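Local structure of type I site-specific restriction-modification system, R (Restriction) subunit (Vibrio vulnificus, 3H1T) at residues 225-230 and 331-336; 185-190 and 216-221; 377-382 and 553-558. The protein is a fragment of the motor and restriction subunit of a type I restriction enzyme, which probably couples ATP hydrolysis to DNA translocation. All coordinates share one frame; numbering follows the deposited sequence.

In the fold
From the N terminus, the chain first meets contact 2, where helix 181-195 packs on helix 211-224 after a single strand, 200-205, has run between them; this closes the shortest of the three loops. Helix 211-224 then ends and leads directly into 225-230, the first half of contact 1, which closes on 331-336 after four further strands of the first parallel sheet. Contact 3 opens later and closes the longest loop, joining strands 374-381 and 552-556 of the second helicase-like domain. The three loops follow in series, none nesting or crossing. Contacts 1 and 2 have centres about 12 Å apart; contact 3 lies about 48 Å from contact 1 and about 41 Å from contact 2, centre to centre.

Contact 1. Residues 225-230 and 331-336; sequences ARWNRT and PAFQIG
W227 presents the edge of its six-membered ring to the face of F333, an offset edge-to-face pair with centroids 5.7 Å apart and planes at 77°. The touching atoms sit at one corner of each ring: CZ2 of W227 lies 3.8 Å from CD1 of F333. With CG anti to the backbone N (chi1 160°), the indole reaches away from its own loop toward the start of strand 333-338.

R229 follows a different path. Its side chain and that of F333 run past each other in opposite directions, and CG of R229 comes to the edge of the phenyl ring, 4.1 Å from CD1. Bends at the second and third torsions then carry the chain to the turn before the strand, where CD of R229 is 3.2 Å from the carbonyl O of P331. Beyond this, one face of the guanidinium lies over CD of P331, and NH1 of R229 comes 3.3 Å from CA of A332. No hydrogen bond joins the two segments, so the contact rests on ring packing and on the aliphatic and flat parts of the arginine.

The loop begins with a Schellman motif at R226, just beyond helix 211-224, and D304 accepts a hydrogen bond from the backbone N of R229. V194 of helix 181-195 touches both aromatic rings, as does L305 of the adjacent strand 305-308. The pair therefore joins the loop leaving one helix to a second helix and to two neighbouring strands of the parallel sheet in the first P-loop NTPase domain.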
loop_
_atom_site.group_PDB
_atom_site.type_symbol
_atom_site.label_atom_id
_atom_site.label_comp_id
_atom_site.label_asym_id
_atom_site.label_seq_id
_atom_site.Cartn_x
_atom_site.Cartn_y
_atom_site.Cartn_z
ATOM N N ALA A 225 22.167 -1.039 13.534
ATOM C CA ALA A 225 22.488 -2.215 14.341
ATOM C C ALA A 225 23.824 -2.852 13.956
ATOM O O ALA A 225 24.277 -3.811 14.595
ATOM C CB ALA A 225 21.378 -3.243 14.206
ATOM N N ARG A 226 24.443 -2.317 12.909
ATOM C CA ARG A 226 25.718 -2.819 12.415
ATOM C C ARG A 226 25.574 -4.246 11.878
ATOM O O ARG A 226 26.492 -5.060 12.008
ATOM C CB ARG A 226 26.790 -2.810 13.518
ATOM C CG ARG A 226 26.973 -1.483 14.245
ATOM C CD ARG A 226 27.075 -0.311 13.275
ATOM N NE ARG A 226 27.913 0.765 13.805
ATOM C CZ ARG A 226 29.222 0.639 14.018
ATOM N NH1 ARG A 226 29.829 -0.513 13.747
ATOM N NH2 ARG A 226 29.925 1.658 14.504
ATOM N N TRP A 227 24.420 -4.556 11.288
ATOM C CA TRP A 227 24.182 -5.876 10.705
ATOM C C TRP A 227 24.850 -5.956 9.337
ATOM O O TRP A 227 25.005 -4.944 8.648
ATOM C CB TRP A 227 22.675 -6.149 10.509
ATOM C CG TRP A 227 22.410 -7.260 9.492
ATOM C CD1 TRP A 227 22.403 -8.609 9.730
ATOM C CD2 TRP A 227 22.324 -7.109 8.064
ATOM N NE1 TRP A 227 22.334 -9.304 8.542
ATOM C CE2 TRP A 227 22.289 -8.409 7.505
ATOM C CE3 TRP A 227 22.284 -6.000 7.202
ATOM C CZ2 TRP A 227 22.225 -8.630 6.129
ATOM C CZ3 TRP A 227 22.218 -6.221 5.832
ATOM C CH2 TRP A 227 22.190 -7.531 5.312
ATOM N N ASN A 228 25.234 -7.160 8.930
ATOM C CA ASN A 228 25.820 -7.341 7.616
ATOM C C ASN A 228 26.045 -8.808 7.294
ATOM O O ASN A 228 25.961 -9.668 8.172
ATOM C CB ASN A 228 27.122 -6.530 7.453
ATOM C CG ASN A 228 28.271 -7.037 8.317
ATOM O OD1 ASN A 228 29.412 -7.101 7.852
ATOM N ND2 ASN A 228 27.986 -7.373 9.584
ATOM N N ARG A 229 26.294 -9.086 6.019
ATOM C CA ARG A 229 26.522 -10.439 5.521
ATOM C C ARG A 229 27.646 -11.243 6.188
ATOM O O ARG A 229 27.497 -12.450 6.447
ATOM C CB ARG A 229 26.824 -10.392 4.027
ATOM C CG ARG A 229 25.673 -9.995 3.129
ATOM C CD ARG A 229 25.749 -10.864 1.888
ATOM N NE ARG A 229 27.119 -10.926 1.389
ATOM C CZ ARG A 229 27.573 -10.213 0.363
ATOM N NH1 ARG A 229 26.758 -9.387 -0.283
ATOM N NH2 ARG A 229 28.845 -10.317 -0.008
ATOM N N THR A 230 28.775 -10.590 6.449
ATOM C CA THR A 230 29.918 -11.278 7.041
ATOM C C THR A 230 29.876 -11.402 8.562
ATOM O O THR A 230 30.438 -12.343 9.135
ATOM C CB THR A 230 31.220 -10.592 6.616
ATOM O OG1 THR A 230 31.225 -9.229 7.073
ATOM C CG2 THR A 230 31.333 -10.609 5.100
ATOM N N PRO A 331 25.958 -12.470 -3.657
ATOM C CA PRO A 331 25.004 -12.990 -2.678
ATOM C C PRO A 331 24.437 -11.885 -1.789
ATOM O O PRO A 331 24.217 -12.102 -0.592
ATOM C CB PRO A 331 25.840 -13.984 -1.853
ATOM C CG PRO A 331 27.303 -13.865 -2.427
ATOM C CD PRO A 331 27.323 -12.538 -3.118
ATOM N N ALA A 332 24.209 -10.699 -2.340
ATOM C CA ALA A 332 23.655 -9.631 -1.511
ATOM C C ALA A 332 22.208 -9.997 -1.215
ATOM O O ALA A 332 21.492 -10.475 -2.103
ATOM C CB ALA A 332 23.726 -8.290 -2.248
ATOM N N PHE A 333 21.780 -9.810 0.034
ATOM C CA PHE A 333 20.396 -10.119 0.383
ATOM C C PHE A 333 19.541 -9.219 -0.489
ATOM O O PHE A 333 19.897 -8.060 -0.726
ATOM C CB PHE A 333 20.091 -9.830 1.856
ATOM C CG PHE A 333 20.455 -10.950 2.792
ATOM C CD1 PHE A 333 21.767 -11.113 3.233
ATOM C CD2 PHE A 333 19.482 -11.839 3.249
ATOM C CE1 PHE A 333 22.114 -12.135 4.120
ATOM C CE2 PHE A 333 19.816 -12.885 4.147
ATOM C CZ PHE A 333 21.138 -13.028 4.583
ATOM N N GLN A 334 18.418 -9.743 -0.967
ATOM C CA GLN A 334 17.543 -8.970 -1.835
ATOM C C GLN A 334 16.078 -8.941 -1.409
ATOM O O GLN A 334 15.451 -9.994 -1.259
ATOM C CB GLN A 334 17.658 -9.517 -3.263
ATOM C CG GLN A 334 19.042 -9.325 -3.883
ATOM C CD GLN A 334 19.221 -10.092 -5.172
ATOM O OE1 GLN A 334 18.258 -10.326 -5.907
ATOM N NE2 GLN A 334 20.461 -10.481 -5.467
ATOM N N ILE A 335 15.533 -7.739 -1.216
ATOM C CA ILE A 335 14.123 -7.583 -0.840
ATOM C C ILE A 335 13.382 -6.893 -1.969
ATOM O O ILE A 335 13.673 -5.745 -2.327
ATOM C CB ILE A 335 13.898 -6.711 0.458
ATOM C CG1 ILE A 335 14.241 -7.513 1.708
ATOM C CG2 ILE A 335 12.433 -6.264 0.559
ATOM C CD1 ILE A 335 15.682 -7.802 1.810
ATOM N N GLY A 336 12.421 -7.594 -2.537
ATOM C CA GLY A 336 11.646 -7.012 -3.604
ATOM C C GLY A 336 10.268 -6.577 -3.135
ATOM O O GLY A 336 9.603 -7.250 -2.337
#

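Contact 2. Residues 185-190 and 216-221; sequences IAINRA and FQISWK
Helix 211-224, the one that follows the P-loop (Walker A motif) of the first P-loop NTPase domain, packs here against helix 181-195; strand 200-205 runs between them in the chain and leads into the P-loop. Over these short segments their axes approach to 9.2 Å and cross at -40°, with I187 and I218 nearest in the backbone.

I187 divides its branches between neighbours on the other helix. Its CD1 extends to Q217, lying 3.4 Å from CB, while its CG2 turns to the other two partners: CG1 of I218 at 4.1 Å and CD of K221 at 3.8 Å. That division follows from chi1 of -63°, which sets CG2 anti to the backbone N and CG1 beside it. One turn along, the methyl of A190 faces I218, whose extended chain brings CD1 to 3.4 Å from CB of A190, tighter than ordinary van der Waals contact.

K221 contributes CD, from the aliphatic part of its chain. Bends at its third and fourth torsions carry NZ away to the carbonyl oxygens of S169 and L167, both of which it hydrogen-bonds, and OD1 of N188 is bonded to the hydroxyl of Y171. With no hydrogen bond across the helices, their cohesion at this point is that of interlocked methyl and methylene groups, while the polar ends of K221 and N188 tie the same interface to the segment around 167-171.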
loop_
_atom_site.group_PDB
_atom_site.type_symbol
_atom_site.label_atom_id
_atom_site.label_comp_id
_atom_site.label_asym_id
_atom_site.label_seq_id
_atom_site.Cartn_x
_atom_site.Cartn_y
_atom_site.Cartn_z
ATOM N N ILE A 185 4.412 -4.784 10.244
ATOM C CA ILE A 185 4.403 -6.208 9.929
ATOM C C ILE A 185 5.427 -6.420 8.832
ATOM O O ILE A 185 6.312 -7.260 8.936
ATOM C CB ILE A 185 3.033 -6.684 9.357
ATOM C CG1 ILE A 185 1.897 -6.307 10.309
ATOM C CG2 ILE A 185 3.050 -8.180 9.120
ATOM C CD1 ILE A 185 2.148 -6.721 11.709
ATOM N N ALA A 186 5.295 -5.627 7.777
ATOM C CA ALA A 186 6.195 -5.705 6.644
ATOM C C ALA A 186 7.647 -5.559 7.091
ATOM O O ALA A 186 8.488 -6.412 6.811
ATOM C CB ALA A 186 5.847 -4.623 5.640
ATOM N N ILE A 187 7.935 -4.478 7.800
ATOM C CA ILE A 187 9.285 -4.224 8.260
ATOM C C ILE A 187 9.895 -5.341 9.093
ATOM O O ILE A 187 11.013 -5.768 8.825
ATOM C CB ILE A 187 9.351 -2.904 9.066
ATOM C CG1 ILE A 187 8.968 -1.731 8.159
ATOM C CG2 ILE A 187 10.749 -2.712 9.629
ATOM C CD1 ILE A 187 8.615 -0.479 8.909
ATOM N N ASN A 188 9.168 -5.815 10.098
ATOM C CA ASN A 188 9.654 -6.872 10.975
ATOM C C ASN A 188 9.866 -8.223 10.282
ATOM O O ASN A 188 10.824 -8.935 10.590
ATOM C CB ASN A 188 8.698 -7.037 12.159
ATOM C CG ASN A 188 8.783 -5.878 13.147
ATOM O OD1 ASN A 188 9.365 -4.828 12.861
ATOM N ND2 ASN A 188 8.191 -6.067 14.318
ATOM N N ARG A 189 8.987 -8.579 9.348
ATOM C CA ARG A 189 9.136 -9.855 8.655
ATOM C C ARG A 189 10.300 -9.833 7.686
ATOM O O ARG A 189 10.873 -10.877 7.373
ATOM C CB ARG A 189 7.860 -10.223 7.902
ATOM C CG ARG A 189 6.693 -10.436 8.825
ATOM C CD ARG A 189 5.580 -11.185 8.150
ATOM N NE ARG A 189 4.462 -11.368 9.060
ATOM C CZ ARG A 189 3.274 -11.823 8.691
ATOM N NH1 ARG A 189 3.051 -12.150 7.420
ATOM N NH2 ARG A 189 2.303 -11.915 9.582
ATOM N N ALA A 190 10.636 -8.639 7.209
ATOM C CA ALA A 190 11.741 -8.464 6.284
ATOM C C ALA A 190 13.033 -8.651 7.064
ATOM O O ALA A 190 13.891 -9.448 6.685
ATOM C CB ALA A 190 11.689 -7.076 5.673
ATOM N N PHE A 216 12.691 2.327 4.115
ATOM C CA PHE A 216 13.533 3.127 5.007
ATOM C C PHE A 216 13.766 2.502 6.382
ATOM O O PHE A 216 14.900 2.426 6.836
ATOM C CB PHE A 216 12.934 4.528 5.188
ATOM C CG PHE A 216 13.574 5.331 6.291
ATOM C CD1 PHE A 216 14.849 5.861 6.129
ATOM C CD2 PHE A 216 12.895 5.553 7.498
ATOM C CE1 PHE A 216 15.442 6.597 7.146
ATOM C CE2 PHE A 216 13.479 6.293 8.524
ATOM C CZ PHE A 216 14.753 6.814 8.350
ATOM N N GLN A 217 12.708 2.038 7.040
ATOM C CA GLN A 217 12.876 1.453 8.372
ATOM C C GLN A 217 13.629 0.118 8.394
ATOM O O GLN A 217 14.268 -0.217 9.390
ATOM C CB GLN A 217 11.518 1.315 9.076
ATOM C CG GLN A 217 10.792 2.649 9.331
ATOM C CD GLN A 217 11.370 3.469 10.494
ATOM O OE1 GLN A 217 10.806 4.489 10.880
ATOM N NE2 GLN A 217 12.489 3.026 11.046
ATOM N N ILE A 218 13.563 -0.649 7.311
ATOM C CA ILE A 218 14.301 -1.907 7.272
ATOM C C ILE A 218 15.783 -1.517 7.253
ATOM O O ILE A 218 16.595 -2.034 8.024
ATOM C CB ILE A 218 13.977 -2.717 5.988
ATOM C CG1 ILE A 218 12.517 -3.206 6.013
ATOM C CG2 ILE A 218 14.916 -3.911 5.879
ATOM C CD1 ILE A 218 12.047 -3.837 4.697
ATOM N N SER A 219 16.113 -0.578 6.367
ATOM C CA SER A 219 17.475 -0.076 6.212
ATOM C C SER A 219 17.986 0.495 7.525
ATOM O O SER A 219 19.086 0.170 7.965
ATOM C CB SER A 219 17.519 1.025 5.151
ATOM O OG SER A 219 16.823 0.623 3.987
ATOM N N TRP A 220 17.189 1.347 8.155
ATOM C CA TRP A 220 17.613 1.940 9.409
ATOM C C TRP A 220 17.849 0.864 10.474
ATOM O O TRP A 220 18.908 0.835 11.108
ATOM C CB TRP A 220 16.578 2.969 9.881
ATOM C CG TRP A 220 16.985 3.704 11.110
ATOM C CD1 TRP A 220 16.559 3.467 12.382
ATOM C CD2 TRP A 220 17.886 4.815 11.190
ATOM N NE1 TRP A 220 17.130 4.361 13.249
ATOM C CE2 TRP A 220 17.951 5.201 12.544
ATOM C CE3 TRP A 220 18.646 5.520 10.247
ATOM C CZ2 TRP A 220 18.741 6.271 12.986
ATOM C CZ3 TRP A 220 19.435 6.587 10.686
ATOM C CH2 TRP A 220 19.474 6.948 12.047
ATOM N N LYS A 221 16.886 -0.037 10.654
ATOM C CA LYS A 221 17.026 -1.097 11.646
ATOM C C LYS A 221 18.337 -1.867 11.474
ATOM O O LYS A 221 19.131 -1.962 12.411
ATOM C CB LYS A 221 15.832 -2.071 11.586
ATOM C CG LYS A 221 14.601 -1.613 12.372
ATOM C CD LYS A 221 13.437 -2.601 12.285
ATOM C CE LYS A 221 13.724 -3.923 12.996
ATOM N NZ LYS A 221 13.754 -3.812 14.477
#

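Contact 3. Residues 377-382 and 553-558; sequences HRVISE and NIIDYT
H377 touches the neighbouring strand along much of its length. Its CB lies 4.2 Å from the carbonyl O of I554, and with CG anti to its own carbonyl carbon (chi1 -57°) the imidazole extends back toward N553. CD2 faces the other strand, near CB of N553 and CG1 of I555. At the far corner, NE2 makes a weak hydrogen bond of 3.3 Å to OD1 of N553, bent to 142° at the hydrogen. A water in the plane of the ring bridges the same two atoms, and OD1 of N553 accepts from it. The other ring nitrogen, ND1, is bonded to D578, and ND2 of N553 to N520, which would help to fix how each flat group is turned.

The backbones form a parallel ladder. H377 N donates to I554 O, D556 N returns a bond to H377 O, and V379 N meets D556 O at 2.7 Å. Beyond it, V379 lies alongside Y557, pointing the same way, with CB 3.8 Å from CD1 of the ring; Y557 OH goes on to H428. A second water donates to the carbonyl oxygens of V379 and Y557, joining strand 377-381 to the turn that follows strand 553-556.

D556 lies on the sheet face of R378. Its OD1 accepts from T558 N, from above the carboxylate plane, which makes an Asx turn, and T558 OG1 adds a second bond at 2.6 Å; OD2 bonds T562. R378 instead forms a salt bridge with E579 on the next strand. Two adjacent parallel strands of the second P-loop NTPase-like domain are thus joined by backbone bonds, while H377, N553 and D556 find further partners in D578, N520 and T562, and E579 probably offsets the charge of R378.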
loop_
_atom_site.group_PDB
_atom_site.type_symbol
_atom_site.label_atom_id
_atom_site.label_comp_id
_atom_site.label_asym_id
_atom_site.label_seq_id
_atom_site.Cartn_x
_atom_site.Cartn_y
_atom_site.Cartn_z
ATOM N N HIS A 377 -18.418 3.253 -13.267
ATOM C CA HIS A 377 -19.436 3.657 -14.225
ATOM C C HIS A 377 -18.924 3.106 -15.538
ATOM O O HIS A 377 -18.019 3.675 -16.152
ATOM C CB HIS A 377 -19.544 5.180 -14.306
ATOM C CG HIS A 377 -19.840 5.840 -12.996
ATOM N ND1 HIS A 377 -20.934 5.512 -12.228
ATOM C CD2 HIS A 377 -19.188 6.817 -12.323
ATOM C CE1 HIS A 377 -20.946 6.260 -11.137
ATOM N NE2 HIS A 377 -19.898 7.061 -11.171
ATOM N N ARG A 378 -19.463 1.958 -15.931
ATOM C CA ARG A 378 -19.087 1.291 -17.167
ATOM C C ARG A 378 -19.951 1.944 -18.253
ATOM O O ARG A 378 -21.166 2.109 -18.079
ATOM C CB ARG A 378 -19.391 -0.209 -17.026
ATOM C CG ARG A 378 -18.743 -1.131 -18.039
ATOM C CD ARG A 378 -18.240 -2.426 -17.373
ATOM N NE ARG A 378 -19.113 -2.924 -16.311
ATOM C CZ ARG A 378 -20.361 -3.340 -16.506
ATOM N NH1 ARG A 378 -20.883 -3.319 -17.726
ATOM N NH2 ARG A 378 -21.101 -3.762 -15.484
ATOM N N VAL A 379 -19.328 2.350 -19.352
ATOM C CA VAL A 379 -20.060 2.979 -20.436
ATOM C C VAL A 379 -19.839 2.219 -21.724
ATOM O O VAL A 379 -18.717 2.168 -22.225
ATOM C CB VAL A 379 -19.601 4.417 -20.664
ATOM C CG1 VAL A 379 -20.499 5.080 -21.703
ATOM C CG2 VAL A 379 -19.631 5.172 -19.353
ATOM N N ILE A 380 -20.892 1.620 -22.264
ATOM C CA ILE A 380 -20.735 0.884 -23.500
ATOM C C ILE A 380 -21.462 1.571 -24.654
ATOM O O ILE A 380 -22.531 2.179 -24.493
ATOM C CB ILE A 380 -21.246 -0.582 -23.369
ATOM C CG1 ILE A 380 -20.900 -1.364 -24.639
ATOM C CG2 ILE A 380 -22.759 -0.606 -23.206
ATOM C CD1 ILE A 380 -19.420 -1.563 -24.871
ATOM N N SER A 381 -20.856 1.481 -25.830
ATOM C CA SER A 381 -21.426 2.081 -27.026
ATOM C C SER A 381 -22.592 1.218 -27.534
ATOM O O SER A 381 -22.495 -0.016 -27.588
ATOM C CB SER A 381 -20.338 2.221 -28.096
ATOM O OG SER A 381 -19.227 2.959 -27.599
ATOM N N GLU A 382 -23.687 1.877 -27.910
ATOM C CA GLU A 382 -24.894 1.201 -28.392
ATOM C C GLU A 382 -24.672 0.112 -29.430
ATOM O O GLU A 382 -25.306 -0.943 -29.370
ATOM C CB GLU A 382 -25.865 2.221 -28.975
ATOM C CG GLU A 382 -27.287 1.730 -29.123
ATOM C CD GLU A 382 -28.158 2.750 -29.832
ATOM O OE1 GLU A 382 -27.631 3.832 -30.180
ATOM O OE2 GLU A 382 -29.361 2.472 -30.044
ATOM N N ASN A 553 -14.210 8.034 -8.651
ATOM C CA ASN A 553 -14.938 7.373 -9.732
ATOM C C ASN A 553 -14.008 6.789 -10.772
ATOM O O ASN A 553 -12.959 7.347 -11.057
ATOM C CB ASN A 553 -15.849 8.369 -10.478
ATOM C CG ASN A 553 -16.793 9.090 -9.582
ATOM O OD1 ASN A 553 -17.766 8.513 -9.104
ATOM N ND2 ASN A 553 -16.516 10.361 -9.333
ATOM N N ILE A 554 -14.414 5.663 -11.336
ATOM C CA ILE A 554 -13.681 5.038 -12.416
ATOM C C ILE A 554 -14.682 4.958 -13.561
ATOM O O ILE A 554 -15.598 4.136 -13.535
ATOM C CB ILE A 554 -13.214 3.622 -12.065
ATOM C CG1 ILE A 554 -12.109 3.671 -10.998
ATOM C CG2 ILE A 554 -12.694 2.932 -13.309
ATOM C CD1 ILE A 554 -11.646 2.258 -10.550
ATOM N N ILE A 555 -14.551 5.864 -14.524
ATOM C CA ILE A 555 -15.427 5.877 -15.687
ATOM C C ILE A 555 -14.727 5.017 -16.750
ATOM O O ILE A 555 -13.612 5.326 -17.179
ATOM C CB ILE A 555 -15.642 7.316 -16.211
ATOM C CG1 ILE A 555 -16.374 8.179 -15.180
ATOM C CG2 ILE A 555 -16.490 7.286 -17.450
ATOM C CD1 ILE A 555 -15.539 8.606 -13.989
ATOM N N ASP A 556 -15.373 3.919 -17.140
ATOM C CA ASP A 556 -14.823 2.958 -18.112
ATOM C C ASP A 556 -15.495 3.018 -19.493
ATOM O O ASP A 556 -16.632 2.560 -19.661
ATOM C CB ASP A 556 -14.976 1.540 -17.537
ATOM C CG ASP A 556 -14.159 0.499 -18.284
ATOM O OD1 ASP A 556 -13.520 0.835 -19.300
ATOM O OD2 ASP A 556 -14.160 -0.671 -17.850
ATOM N N TYR A 557 -14.780 3.554 -20.482
ATOM C CA TYR A 557 -15.296 3.686 -21.847
ATOM C C TYR A 557 -14.882 2.531 -22.742
ATOM O O TYR A 557 -15.324 2.444 -23.889
ATOM C CB TYR A 557 -14.809 5.002 -22.466
ATOM C CG TYR A 557 -15.492 6.222 -21.887
ATOM C CD1 TYR A 557 -16.838 6.476 -22.156
ATOM C CD2 TYR A 557 -14.803 7.107 -21.052
ATOM C CE1 TYR A 557 -17.482 7.571 -21.608
ATOM C CE2 TYR A 557 -15.447 8.213 -20.488
ATOM C CZ TYR A 557 -16.786 8.435 -20.774
ATOM O OH TYR A 557 -17.425 9.518 -20.240
ATOM N N THR A 558 -14.027 1.653 -22.229
ATOM C CA THR A 558 -13.586 0.507 -23.005
ATOM C C THR A 558 -14.729 -0.503 -23.090
ATOM O O THR A 558 -14.826 -1.272 -24.047
ATOM C CB THR A 558 -12.358 -0.186 -22.348
ATOM O OG1 THR A 558 -12.766 -0.862 -21.151
ATOM C CG2 THR A 558 -11.305 0.844 -21.985
HETATM O O HOH W 1 -20.462 8.787 -8.993
HETATM O O HOH W 2 -17.938 3.001 -24.640
#